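Local coordinates for carbohydrate kinase, FGGY (Novosphingobium aromaticivorans, PDB 3H6E), which probably acts as a carbohydrate kinase of the FGGY family, transferring a phosphate group to a sugar substrate, at residues G54-L57 with L58-S62; V425-G428 with A429-I433; P200-R203 with A204-V208; L192-A195 with A196-A199; D233-A236 with A237-A240. One frame throughout, in Å; residues are numbered along the deposited sequence.

Contact 1: residues G54-L57 with L58-S62; sequences GRWL and LDVLS
G54 begins the walk with its carbonyl oxygen, which L58 covers from the next turn: L58 CG sits 3.5 Å from G54 O, while the bond from L58 N to the same oxygen is long, poorly aligned and weak. R55 O does more. It takes L58 N at 2.8 Å from well above the carbonyl plane and D59 N at 3.1 Å almost head-on, with a C=O...N angle of 168°, so two main-chain donors grip one oxygen. The guanidinium of R55 turns back along the chain instead, to a salt bridge with D52. At W56 the helical bond is nearly straight, V60 N reaching W56 O over 3.1 Å with 174° at the hydrogen. Its indole is met over one face by V60, CG1 standing 4.4 Å from CE2. This methyl lies between the backbone N and the carbonyl carbon of V60 (chi1 48°), which swings it back against the preceding turn and to 3.3 Å from L57 CA. L57 and L61 then run alongside each other in the same direction, CD1 to CD1 at 3.7 Å; the bond from L61 N to L57 O is weak, and the place of that oxygen is doubtful. Beyond the segment, L57 rests on I11 and L61 on I9, whereas W56 and V60 both reach V20. Helix 50-63 thus lays one apolar flank on strands 9-13 and 17-23, the helix-on-sheet layering of the actin-like ATPase fold to which FGGY kinases belong.

Contact 2: residues V425-G428 with A429-I433; sequences VSFG and ALRLI
F427 and G428 lead the chain into the short helix about 430-433, and F427 contributes a ring to the packing and a carbonyl to the bonding. The ring lies beside L430, whose CD2 is 3.8 Å from F427 CD1, the two side chains crossing at about a right angle. At its far end F427 CZ comes to 4.0 Å from R431 CG, so the aliphatic root of the arginine completes the contact; the guanidinium, its plane 44° from that of the ring, takes no part. F427 CG is anti to the backbone N (chi1 167°), which carries the ring forward along the helix toward these two residues. F427 O meanwhile accepts L430 N at 2.8 Å. G428 repeats that spacing one residue on: R431 N reaches G428 O at 2.9 Å from 43° above the carbonyl plane, and R431 CB packs 3.3 Å from the same oxygen. Bonds from L432 to A429 and from I433 to L430 continue the series, and four successive bonds of this three-residue reach form a 3-10-like pattern. Although it belongs to the C-terminal FGGY domain, this turn lies against the first sheet of the chain: A429 touches V10 and V73, L430 touches V10 and W23. Bent at chi2 and chi3, R431 gives its guanidinium to main-chain oxygens, NH2 to P435 and NH1 to L239, with a weak bond from NE to L437. A429, buried like F427 and G428, turns its CB to 4.0 Å from S426 O.

Contact 3: residues P200-R203 with A204-V208; sequences PIVR and AGDTV
D206 folds back over R203 and V202, and the angles at which these three side chains meet define the contact. The carboxylate of D206 crosses the start of the R203 side chain, with OD2 3.3 Å from R203 CB, and it accepts R203 N at 3.0 Å with 150° at the hydrogen. The donor approaches from above the carboxylate plane, 49° out of it. With CG anti to the carbonyl carbon and beside its own backbone N (chi1 -75°), D206 directs its acid back toward the beginning of the turn. In return D206 N bonds to R203 O over 2.7 Å, closing a type I beta turn from R203 to D206, so the two residues hold each other by a main-chain bond and a side-chain bond. V202 passes obliquely to D206 and touches its root, CG1 to CB at 3.4 Å, a single apolar touch beside the polar one. The guanidinium of R203 goes elsewhere: NE stays 5.6 Å from D206 OD2, and NH2 makes a weak bond to H289 O. A leucine at D206 would probably leave R203 N without its side-chain acceptor and the turn with less to fix its opening residue. Outside the turn, A204 and D206 make backbone bonds to G230 and A229 of strand 226-232. Chemically, the acid serves here as an acceptor for a peptide N-H and forms no salt bridge with R203, though the opposite charges may still attract weakly at this separation.

Contact 4: residues L192-A195 with A196-A199; sequences LGWA and ARFA
W194 and R197 make the close-packed part of the contact. R197 N bonds to W194 O at 2.9 Å, coming from 58° above the carbonyl plane, and the extended arginine then runs back so that W194 CD1 lies over one face of its guanidinium, 3.7 Å from NH1. The two planes are 54° apart, so W194 CD1 sits toward the rim of that face without the two groups stacking. D137 joins both ends, taking W194 NE1 on one carboxylate oxygen and forming a salt bridge with R197 NH1 through the other. A leucine in place of R197 would probably deprive D137 of its charged mate and leave W194 CD1 without the guanidinium packed against it. F198 adds a buried ring, its CD2 3.3 Å from W194 O with that oxygen near the ring plane; its main-chain link is slack, the bond from F198 N to A195 O being weak at 3.4 Å. Contact is looser toward solvent, where exposed A196 brings CB to 3.8 Å from G193 O. G193, at phi 82°, is where the chain leaves helix 187-191, and its two bonds back into the last turn identify the ending as a Schellman motif.

Contact 5: residues D233-A236 with A237-A240; sequences DSNA and ALLA
N235 and A236 supply the carbonyls of the two firmest bonds: L239 N to N235 O at 3.0 Å, with 175° at the hydrogen, and A240 N to A236 O, also 3.0 Å, with 170°. Both donors lie within 20° of the carbonyl plane, the geometry of regular alpha-helical i to i+4 bonds. Weaker approaches accompany these: A237 N to S234 O at 3.4 Å, and L238 N to N235 O. Around these bonds, side-chain roots lie beside the carbonyl oxygens. L238 CB lies 3.4 Å from N235 O, L239 CB stands as far from A236 O, and A240 CB comes to 3.7 Å from that same oxygen. L238, with CG anti to the carbonyl carbon, crosses N235 at a slant and continues outward to M264 and L266 of strand 261-266. A236 and L239 instead meet L231 of strand 226-232, so helix 233-241 touches strands from both large sheets, consistent with a place between the two domains of an actin-like kinase fold. At its N-terminal end D233, which follows strand 226-232 directly, lies with its carboxylate close to that of D12. The cohesion between the two halves of this helix is therefore chiefly main-chain bonding, while L238 and L239 turn largely to neighbouring parts of the fold.

Each contact is local, closing a helical turn or a tight bend, so they follow one another without crossing or nesting. From the N terminus, contact 1 comes first, on the helix over strands 9-13 and 17-23. Contact 4 follows helix 187-191 and runs directly into contact 3, which leads from strand 201-202 into strand 207-210. Contact 5 follows strand 226-232; contact 2 arrives last, from the C-terminal domain, yet touches two earlier ones. L432 CG packs 3.6 Å from G205 CA in contact 3, and L432 CD1 3.7 Å from L239 CD1 in contact 5. Contact 1 touches none of the others, its nearest atoms about 10 Å from contact 2; contact 4 joins the rest only through contact 3.

Contact 1: residues G54-L57 with L58-S62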
loop_
_atom_site.group_PDB
_atom_site.type_symbol
_atom_site.label_atom_id
_atom_site.label_comp_id
_atom_site.label_asym_id
_atom_site.label_seq_id
_atom_site.Cartn_x
_atom_site.Cartn_y
_atom_site.Cartn_z
ATOM N N GLY A 54 15.130 -11.926 -11.742
ATOM C CA GLY A 54 14.643 -12.770 -12.815
ATOM C C GLY A 54 15.240 -14.158 -12.713
ATOM O O GLY A 54 14.568 -15.156 -12.971
ATOM N N ARG A 55 16.511 -14.221 -12.327
ATOM C CA ARG A 55 17.186 -15.500 -12.139
ATOM C C ARG A 55 16.613 -16.263 -10.948
ATOM O O ARG A 55 16.080 -17.359 -11.113
ATOM C CB ARG A 55 18.695 -15.303 -11.977
ATOM C CG ARG A 55 19.336 -14.584 -13.149
ATOM C CD ARG A 55 20.845 -14.478 -12.997
ATOM N NE ARG A 55 21.395 -13.394 -13.805
ATOM C CZ ARG A 55 21.857 -12.253 -13.303
ATOM N NH1 ARG A 55 21.844 -12.054 -11.992
ATOM N NH2 ARG A 55 22.341 -11.313 -14.108
ATOM N N TRP A 56 16.717 -15.683 -9.755
ATOM C CA TRP A 56 16.206 -16.337 -8.553
ATOM C C TRP A 56 14.833 -16.956 -8.784
ATOM O O TRP A 56 14.557 -18.065 -8.326
ATOM C CB TRP A 56 16.125 -15.357 -7.379
ATOM C CG TRP A 56 15.354 -15.901 -6.202
ATOM C CD1 TRP A 56 15.770 -16.864 -5.324
ATOM C CD2 TRP A 56 14.037 -15.517 -5.777
ATOM N NE1 TRP A 56 14.797 -17.100 -4.382
ATOM C CE2 TRP A 56 13.724 -16.288 -4.636
ATOM C CE3 TRP A 56 13.093 -14.596 -6.248
ATOM C CZ2 TRP A 56 12.509 -16.165 -3.960
ATOM C CZ3 TRP A 56 11.886 -14.478 -5.575
ATOM C CH2 TRP A 56 11.606 -15.257 -4.444
ATOM N N LEU A 57 13.975 -16.238 -9.500
ATOM C CA LEU A 57 12.586 -16.663 -9.646
ATOM C C LEU A 57 12.368 -17.635 -10.808
ATOM O O LEU A 57 11.288 -18.201 -10.951
ATOM C CB LEU A 57 11.643 -15.454 -9.723
ATOM C CG LEU A 57 11.118 -14.936 -11.058
ATOM C CD1 LEU A 57 9.786 -15.588 -11.381
ATOM C CD2 LEU A 57 10.956 -13.425 -10.987
ATOM N N LEU A 58 13.395 -17.833 -11.631
ATOM C CA LEU A 58 13.369 -18.919 -12.606
ATOM C C LEU A 58 13.828 -20.214 -11.943
ATOM O O LEU A 58 13.453 -21.306 -12.369
ATOM C CB LEU A 58 14.226 -18.598 -13.832
ATOM C CG LEU A 58 13.502 -17.836 -14.944
ATOM C CD1 LEU A 58 14.388 -17.684 -16.169
ATOM C CD2 LEU A 58 12.195 -18.530 -15.311
ATOM N N ASP A 59 14.638 -20.077 -10.896
ATOM C CA ASP A 59 15.033 -21.210 -10.065
ATOM C C ASP A 59 13.824 -21.746 -9.319
ATOM O O ASP A 59 13.409 -22.887 -9.516
ATOM C CB ASP A 59 16.092 -20.791 -9.043
ATOM C CG ASP A 59 17.422 -20.455 -9.679
ATOM O OD1 ASP A 59 17.644 -20.867 -10.839
ATOM O OD2 ASP A 59 18.246 -19.783 -9.018
ATOM N N VAL A 60 13.263 -20.908 -8.455
ATOM C CA VAL A 60 12.144 -21.304 -7.610
ATOM C C VAL A 60 10.950 -21.788 -8.429
ATOM O O VAL A 60 10.224 -22.687 -8.004
ATOM C CB VAL A 60 11.725 -20.159 -6.659
ATOM C CG1 VAL A 60 11.585 -18.861 -7.424
ATOM C CG2 VAL A 60 10.435 -20.502 -5.932
ATOM N N LEU A 61 10.752 -21.198 -9.604
ATOM C CA LEU A 61 9.686 -21.639 -10.500
ATOM C C LEU A 61 9.925 -23.071 -10.964
ATOM O O LEU A 61 8.979 -23.841 -11.144
ATOM C CB LEU A 61 9.560 -20.712 -11.711
ATOM C CG LEU A 61 8.736 -19.436 -11.531
ATOM C CD1 LEU A 61 8.514 -18.776 -12.873
ATOM C CD2 LEU A 61 7.408 -19.737 -10.867
ATOM N N SER A 62 11.193 -23.422 -11.158
ATOM C CA SER A 62 11.558 -24.773 -11.564
ATOM C C SER A 62 11.100 -25.792 -10.529
ATOM O O SER A 62 10.750 -26.922 -10.866
ATOM C CB SER A 62 13.070 -24.885 -11.775
ATOM O OG SER A 62 13.494 -24.132 -12.900
#

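Contact 2: residues V425-G428 with A429-I433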
loop_
_atom_site.group_PDB
_atom_site.type_symbol
_atom_site.label_atom_id
_atom_site.label_comp_id
_atom_site.label_asym_id
_atom_site.label_seq_id
_atom_site.Cartn_x
_atom_site.Cartn_y
_atom_site.Cartn_z
ATOM N N VAL A 425 0.624 -12.400 2.804
ATOM C CA VAL A 425 0.469 -11.120 2.127
ATOM C C VAL A 425 0.057 -11.267 0.658
ATOM O O VAL A 425 -0.513 -10.342 0.073
ATOM C CB VAL A 425 1.766 -10.287 2.227
ATOM C CG1 VAL A 425 2.775 -10.738 1.179
ATOM C CG2 VAL A 425 1.461 -8.807 2.084
ATOM N N SER A 426 0.324 -12.432 0.072
ATOM C CA SER A 426 0.107 -12.642 -1.362
ATOM C C SER A 426 -1.257 -13.239 -1.730
ATOM O O SER A 426 -1.552 -13.433 -2.913
ATOM C CB SER A 426 1.225 -13.517 -1.953
ATOM O OG SER A 426 2.486 -12.864 -1.906
ATOM N N PHE A 427 -2.090 -13.526 -0.735
ATOM C CA PHE A 427 -3.365 -14.186 -1.008
ATOM C C PHE A 427 -4.232 -13.422 -2.003
ATOM O O PHE A 427 -4.774 -14.008 -2.940
ATOM C CB PHE A 427 -4.166 -14.434 0.272
ATOM C CG PHE A 427 -5.599 -14.814 0.011
ATOM C CD1 PHE A 427 -5.911 -16.040 -0.553
ATOM C CD2 PHE A 427 -6.631 -13.936 0.306
ATOM C CE1 PHE A 427 -7.221 -16.390 -0.809
ATOM C CE2 PHE A 427 -7.946 -14.282 0.055
ATOM C CZ PHE A 427 -8.241 -15.513 -0.502
ATOM N N GLY A 428 -4.364 -12.116 -1.785
ATOM C CA GLY A 428 -5.256 -11.287 -2.574
ATOM C C GLY A 428 -5.347 -11.650 -4.041
ATOM O O GLY A 428 -6.439 -11.738 -4.596
ATOM N N ALA A 429 -4.198 -11.863 -4.671
ATOM C CA ALA A 429 -4.139 -12.127 -6.106
ATOM C C ALA A 429 -5.002 -13.311 -6.552
ATOM O O ALA A 429 -5.546 -13.305 -7.652
ATOM C CB ALA A 429 -2.698 -12.324 -6.543
ATOM N N LEU A 430 -5.118 -14.330 -5.709
ATOM C CA LEU A 430 -5.964 -15.478 -6.024
ATOM C C LEU A 430 -7.372 -15.043 -6.415
ATOM O O LEU A 430 -7.984 -15.615 -7.319
ATOM C CB LEU A 430 -6.035 -16.434 -4.835
ATOM C CG LEU A 430 -4.986 -17.544 -4.754
ATOM C CD1 LEU A 430 -3.576 -17.003 -4.909
ATOM C CD2 LEU A 430 -5.135 -18.306 -3.447
ATOM N N ARG A 431 -7.879 -14.022 -5.733
ATOM C CA ARG A 431 -9.232 -13.534 -5.971
ATOM C C ARG A 431 -9.376 -12.903 -7.353
ATOM O O ARG A 431 -10.475 -12.540 -7.775
ATOM C CB ARG A 431 -9.638 -12.544 -4.879
ATOM C CG ARG A 431 -9.607 -13.138 -3.479
ATOM C CD ARG A 431 -10.690 -12.534 -2.607
ATOM N NE ARG A 431 -11.960 -12.454 -3.321
ATOM C CZ ARG A 431 -12.432 -11.342 -3.876
ATOM N NH1 ARG A 431 -11.743 -10.212 -3.791
ATOM N NH2 ARG A 431 -13.595 -11.355 -4.514
ATOM N N LEU A 432 -8.258 -12.788 -8.056
ATOM C CA LEU A 432 -8.254 -12.273 -9.414
ATOM C C LEU A 432 -8.667 -13.398 -10.367
ATOM O O LEU A 432 -9.226 -13.154 -11.442
ATOM C CB LEU A 432 -6.858 -11.758 -9.757
ATOM C CG LEU A 432 -6.722 -10.367 -10.375
ATOM C CD1 LEU A 432 -7.846 -9.445 -9.914
ATOM C CD2 LEU A 432 -5.357 -9.783 -10.034
ATOM N N ILE A 433 -8.387 -14.632 -9.954
ATOM C CA ILE A 433 -8.787 -15.816 -10.702
ATOM C C ILE A 433 -10.169 -16.269 -10.254
ATOM O O ILE A 433 -11.110 -16.310 -11.044
ATOM C CB ILE A 433 -7.816 -16.980 -10.462
ATOM C CG1 ILE A 433 -6.369 -16.533 -10.684
ATOM C CG2 ILE A 433 -8.176 -18.163 -11.355
ATOM C CD1 ILE A 433 -5.346 -17.566 -10.262
#

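Contact 3: residues P200-R203 with A204-V208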
loop_
_atom_site.group_PDB
_atom_site.type_symbol
_atom_site.label_atom_id
_atom_site.label_comp_id
_atom_site.label_asym_id
_atom_site.label_seq_id
_atom_site.Cartn_x
_atom_site.Cartn_y
_atom_site.Cartn_z
ATOM N N PRO A 200 -0.075 -0.784 -23.636
ATOM C CA PRO A 200 -1.538 -0.684 -23.570
ATOM C C PRO A 200 -2.070 -1.110 -22.211
ATOM O O PRO A 200 -1.660 -2.144 -21.682
ATOM C CB PRO A 200 -2.002 -1.657 -24.656
ATOM C CG PRO A 200 -0.883 -1.665 -25.639
ATOM C CD PRO A 200 0.375 -1.530 -24.823
ATOM N N ILE A 201 -2.964 -0.309 -21.645
ATOM C CA ILE A 201 -3.541 -0.612 -20.341
ATOM C C ILE A 201 -4.489 -1.805 -20.396
ATOM O O ILE A 201 -5.341 -1.905 -21.283
ATOM C CB ILE A 201 -4.273 0.604 -19.741
ATOM C CG1 ILE A 201 -3.258 1.630 -19.227
ATOM C CG2 ILE A 201 -5.202 0.160 -18.621
ATOM C CD1 ILE A 201 -3.879 2.921 -18.732
ATOM N N VAL A 202 -4.320 -2.705 -19.437
ATOM C CA VAL A 202 -5.124 -3.916 -19.332
ATOM C C VAL A 202 -5.611 -4.040 -17.893
ATOM O O VAL A 202 -5.078 -3.385 -16.995
ATOM C CB VAL A 202 -4.296 -5.156 -19.752
ATOM C CG1 VAL A 202 -4.498 -6.320 -18.807
ATOM C CG2 VAL A 202 -4.607 -5.545 -21.187
ATOM N N ARG A 203 -6.642 -4.848 -17.675
ATOM C CA ARG A 203 -7.159 -5.069 -16.329
ATOM C C ARG A 203 -6.360 -6.153 -15.610
ATOM O O ARG A 203 -6.007 -7.173 -16.201
ATOM C CB ARG A 203 -8.651 -5.397 -16.383
ATOM C CG ARG A 203 -9.442 -4.325 -17.120
ATOM C CD ARG A 203 -10.926 -4.631 -17.219
ATOM N NE ARG A 203 -11.663 -4.231 -16.022
ATOM C CZ ARG A 203 -11.791 -2.975 -15.602
ATOM N NH1 ARG A 203 -11.214 -1.980 -16.266
ATOM N NH2 ARG A 203 -12.488 -2.715 -14.504
ATOM N N ALA A 204 -6.072 -5.910 -14.333
ATOM C CA ALA A 204 -5.208 -6.775 -13.525
ATOM C C ALA A 204 -5.506 -8.268 -13.662
ATOM O O ALA A 204 -4.597 -9.099 -13.603
ATOM C CB ALA A 204 -5.270 -6.354 -12.053
ATOM N N GLY A 205 -6.779 -8.607 -13.841
ATOM C CA GLY A 205 -7.186 -9.996 -13.937
ATOM C C GLY A 205 -7.154 -10.561 -15.345
ATOM O O GLY A 205 -7.314 -11.769 -15.535
ATOM N N ASP A 206 -6.960 -9.691 -16.333
ATOM C CA ASP A 206 -6.865 -10.117 -17.724
ATOM C C ASP A 206 -5.674 -11.028 -17.910
ATOM O O ASP A 206 -4.727 -10.983 -17.133
ATOM C CB ASP A 206 -6.722 -8.915 -18.659
ATOM C CG ASP A 206 -8.020 -8.166 -18.842
ATOM O OD1 ASP A 206 -9.085 -8.764 -18.584
ATOM O OD2 ASP A 206 -7.975 -6.981 -19.242
ATOM N N THR A 207 -5.725 -11.855 -18.947
ATOM C CA THR A 207 -4.603 -12.718 -19.285
ATOM C C THR A 207 -3.653 -11.973 -20.209
ATOM O O THR A 207 -4.047 -11.533 -21.291
ATOM C CB THR A 207 -5.066 -14.005 -19.990
ATOM O OG1 THR A 207 -5.991 -14.710 -19.152
ATOM C CG2 THR A 207 -3.875 -14.895 -20.287
ATOM N N VAL A 208 -2.409 -11.816 -19.777
ATOM C CA VAL A 208 -1.396 -11.191 -20.614
ATOM C C VAL A 208 -1.045 -12.135 -21.756
ATOM O O VAL A 208 -0.846 -11.709 -22.893
ATOM C CB VAL A 208 -0.125 -10.848 -19.816
ATOM C CG1 VAL A 208 0.900 -10.172 -20.717
ATOM C CG2 VAL A 208 -0.470 -9.956 -18.643
#

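Contact 4: residues L192-A195 with A196-A199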
loop_
_atom_site.group_PDB
_atom_site.type_symbol
_atom_site.label_atom_id
_atom_site.label_comp_id
_atom_site.label_asym_id
_atom_site.label_seq_id
_atom_site.Cartn_x
_atom_site.Cartn_y
_atom_site.Cartn_z
ATOM N N LEU A 192 3.858 15.700 -22.164
ATOM C CA LEU A 192 5.278 15.391 -22.302
ATOM C C LEU A 192 5.539 14.235 -23.262
ATOM O O LEU A 192 6.689 13.932 -23.581
ATOM C CB LEU A 192 5.880 15.062 -20.936
ATOM C CG LEU A 192 5.934 16.182 -19.897
ATOM C CD1 LEU A 192 6.340 15.618 -18.546
ATOM C CD2 LEU A 192 6.884 17.292 -20.331
ATOM N N GLY A 193 4.477 13.581 -23.713
ATOM C CA GLY A 193 4.622 12.430 -24.584
ATOM C C GLY A 193 4.908 11.153 -23.814
ATOM O O GLY A 193 5.212 10.119 -24.406
ATOM N N TRP A 194 4.810 11.218 -22.488
ATOM C CA TRP A 194 5.033 10.040 -21.655
ATOM C C TRP A 194 3.915 9.013 -21.818
ATOM O O TRP A 194 4.171 7.811 -21.903
ATOM C CB TRP A 194 5.183 10.427 -20.181
ATOM C CG TRP A 194 6.469 11.152 -19.870
ATOM C CD1 TRP A 194 7.528 11.342 -20.709
ATOM C CD2 TRP A 194 6.837 11.747 -18.617
ATOM N NE1 TRP A 194 8.527 12.034 -20.062
ATOM C CE2 TRP A 194 8.128 12.291 -18.776
ATOM C CE3 TRP A 194 6.200 11.876 -17.379
ATOM C CZ2 TRP A 194 8.792 12.956 -17.747
ATOM C CZ3 TRP A 194 6.860 12.534 -16.358
ATOM C CH2 TRP A 194 8.143 13.067 -16.549
ATOM N N ALA A 195 2.677 9.494 -21.862
ATOM C CA ALA A 195 1.517 8.614 -21.973
ATOM C C ALA A 195 1.587 7.739 -23.219
ATOM O O ALA A 195 1.132 6.596 -23.213
ATOM C CB ALA A 195 0.229 9.427 -21.968
ATOM N N ALA A 196 2.172 8.280 -24.282
ATOM C CA ALA A 196 2.267 7.564 -25.549
ATOM C C ALA A 196 3.295 6.436 -25.503
ATOM O O ALA A 196 3.269 5.528 -26.337
ATOM C CB ALA A 196 2.590 8.535 -26.680
ATOM N N ARG A 197 4.200 6.495 -24.531
ATOM C CA ARG A 197 5.247 5.485 -24.400
ATOM C C ARG A 197 4.785 4.236 -23.644
ATOM O O ARG A 197 5.426 3.189 -23.726
ATOM C CB ARG A 197 6.467 6.068 -23.691
ATOM C CG ARG A 197 7.085 7.281 -24.360
ATOM C CD ARG A 197 8.233 7.801 -23.504
ATOM N NE ARG A 197 8.805 9.046 -24.002
ATOM C CZ ARG A 197 9.752 9.732 -23.367
ATOM N NH1 ARG A 197 10.226 9.293 -22.205
ATOM N NH2 ARG A 197 10.223 10.857 -23.888
ATOM N N PHE A 198 3.683 4.349 -22.908
ATOM C CA PHE A 198 3.205 3.245 -22.072
ATOM C C PHE A 198 2.569 2.082 -22.838
ATOM O O PHE A 198 1.831 2.276 -23.806
ATOM C CB PHE A 198 2.238 3.761 -21.000
ATOM C CG PHE A 198 2.923 4.238 -19.752
ATOM C CD1 PHE A 198 3.127 3.376 -18.688
ATOM C CD2 PHE A 198 3.373 5.545 -19.645
ATOM C CE1 PHE A 198 3.760 3.806 -17.540
ATOM C CE2 PHE A 198 4.009 5.983 -18.499
ATOM C CZ PHE A 198 4.203 5.108 -17.443
ATOM N N ALA A 199 2.864 0.868 -22.384
ATOM C CA ALA A 199 2.218 -0.326 -22.908
ATOM C C ALA A 199 0.710 -0.236 -22.694
ATOM O O ALA A 199 0.258 0.328 -21.697
ATOM C CB ALA A 199 2.774 -1.555 -22.230
#

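Contact 5: residues D233-A236 with A237-A240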
loop_
_atom_site.group_PDB
_atom_site.type_symbol
_atom_site.label_atom_id
_atom_site.label_comp_id
_atom_site.label_asym_id
_atom_site.label_seq_id
_atom_site.Cartn_x
_atom_site.Cartn_y
_atom_site.Cartn_z
ATOM N N ASP A 233 1.412 -4.014 -5.120
ATOM C CA ASP A 233 1.473 -4.557 -3.763
ATOM C C ASP A 233 0.220 -4.236 -2.971
ATOM O O ASP A 233 -0.523 -5.129 -2.583
ATOM C CB ASP A 233 2.680 -3.993 -3.004
ATOM C CG ASP A 233 3.802 -4.994 -2.869
ATOM O OD1 ASP A 233 3.613 -6.150 -3.301
ATOM O OD2 ASP A 233 4.872 -4.635 -2.330
ATOM N N SER A 234 -0.011 -2.949 -2.740
ATOM C CA SER A 234 -1.053 -2.513 -1.815
ATOM C C SER A 234 -2.461 -2.963 -2.183
ATOM O O SER A 234 -3.277 -3.218 -1.297
ATOM C CB SER A 234 -1.024 -0.994 -1.633
ATOM O OG SER A 234 -0.044 -0.625 -0.679
ATOM N N ASN A 235 -2.755 -3.054 -3.477
ATOM C CA ASN A 235 -4.090 -3.473 -3.898
ATOM C C ASN A 235 -4.334 -4.963 -3.680
ATOM O O ASN A 235 -5.478 -5.409 -3.637
ATOM C CB ASN A 235 -4.371 -3.080 -5.347
ATOM C CG ASN A 235 -4.499 -1.581 -5.527
ATOM O OD1 ASN A 235 -5.606 -1.041 -5.547
ATOM N ND2 ASN A 235 -3.366 -0.897 -5.652
ATOM N N ALA A 236 -3.255 -5.726 -3.539
ATOM C CA ALA A 236 -3.370 -7.140 -3.207
ATOM C C ALA A 236 -4.182 -7.295 -1.927
ATOM O O ALA A 236 -5.114 -8.101 -1.859
ATOM C CB ALA A 236 -1.993 -7.764 -3.039
ATOM N N ALA A 237 -3.819 -6.516 -0.914
ATOM C CA ALA A 237 -4.494 -6.568 0.377
ATOM C C ALA A 237 -5.958 -6.148 0.271
ATOM O O ALA A 237 -6.799 -6.611 1.037
ATOM C CB ALA A 237 -3.763 -5.696 1.385
ATOM N N LEU A 238 -6.257 -5.263 -0.673
ATOM C CA LEU A 238 -7.627 -4.801 -0.864
ATOM C C LEU A 238 -8.490 -5.917 -1.440
ATOM O O LEU A 238 -9.597 -6.176 -0.952
ATOM C CB LEU A 238 -7.669 -3.564 -1.758
ATOM C CG LEU A 238 -7.095 -2.301 -1.120
ATOM C CD1 LEU A 238 -7.326 -1.094 -2.025
ATOM C CD2 LEU A 238 -7.702 -2.070 0.263
ATOM N N LEU A 239 -7.976 -6.573 -2.479
ATOM C CA LEU A 239 -8.604 -7.780 -3.008
ATOM C C LEU A 239 -8.916 -8.744 -1.880
ATOM O O LEU A 239 -10.043 -9.211 -1.741
ATOM C CB LEU A 239 -7.684 -8.470 -4.011
ATOM C CG LEU A 239 -7.845 -8.064 -5.471
ATOM C CD1 LEU A 239 -6.904 -8.884 -6.342
ATOM C CD2 LEU A 239 -9.285 -8.244 -5.907
ATOM N N ALA A 240 -7.901 -9.041 -1.075
ATOM C CA ALA A 240 -8.065 -9.930 0.068
ATOM C C ALA A 240 -9.213 -9.473 0.965
ATOM O O ALA A 240 -10.179 -10.207 1.181
ATOM C CB ALA A 240 -6.774 -10.017 0.858
#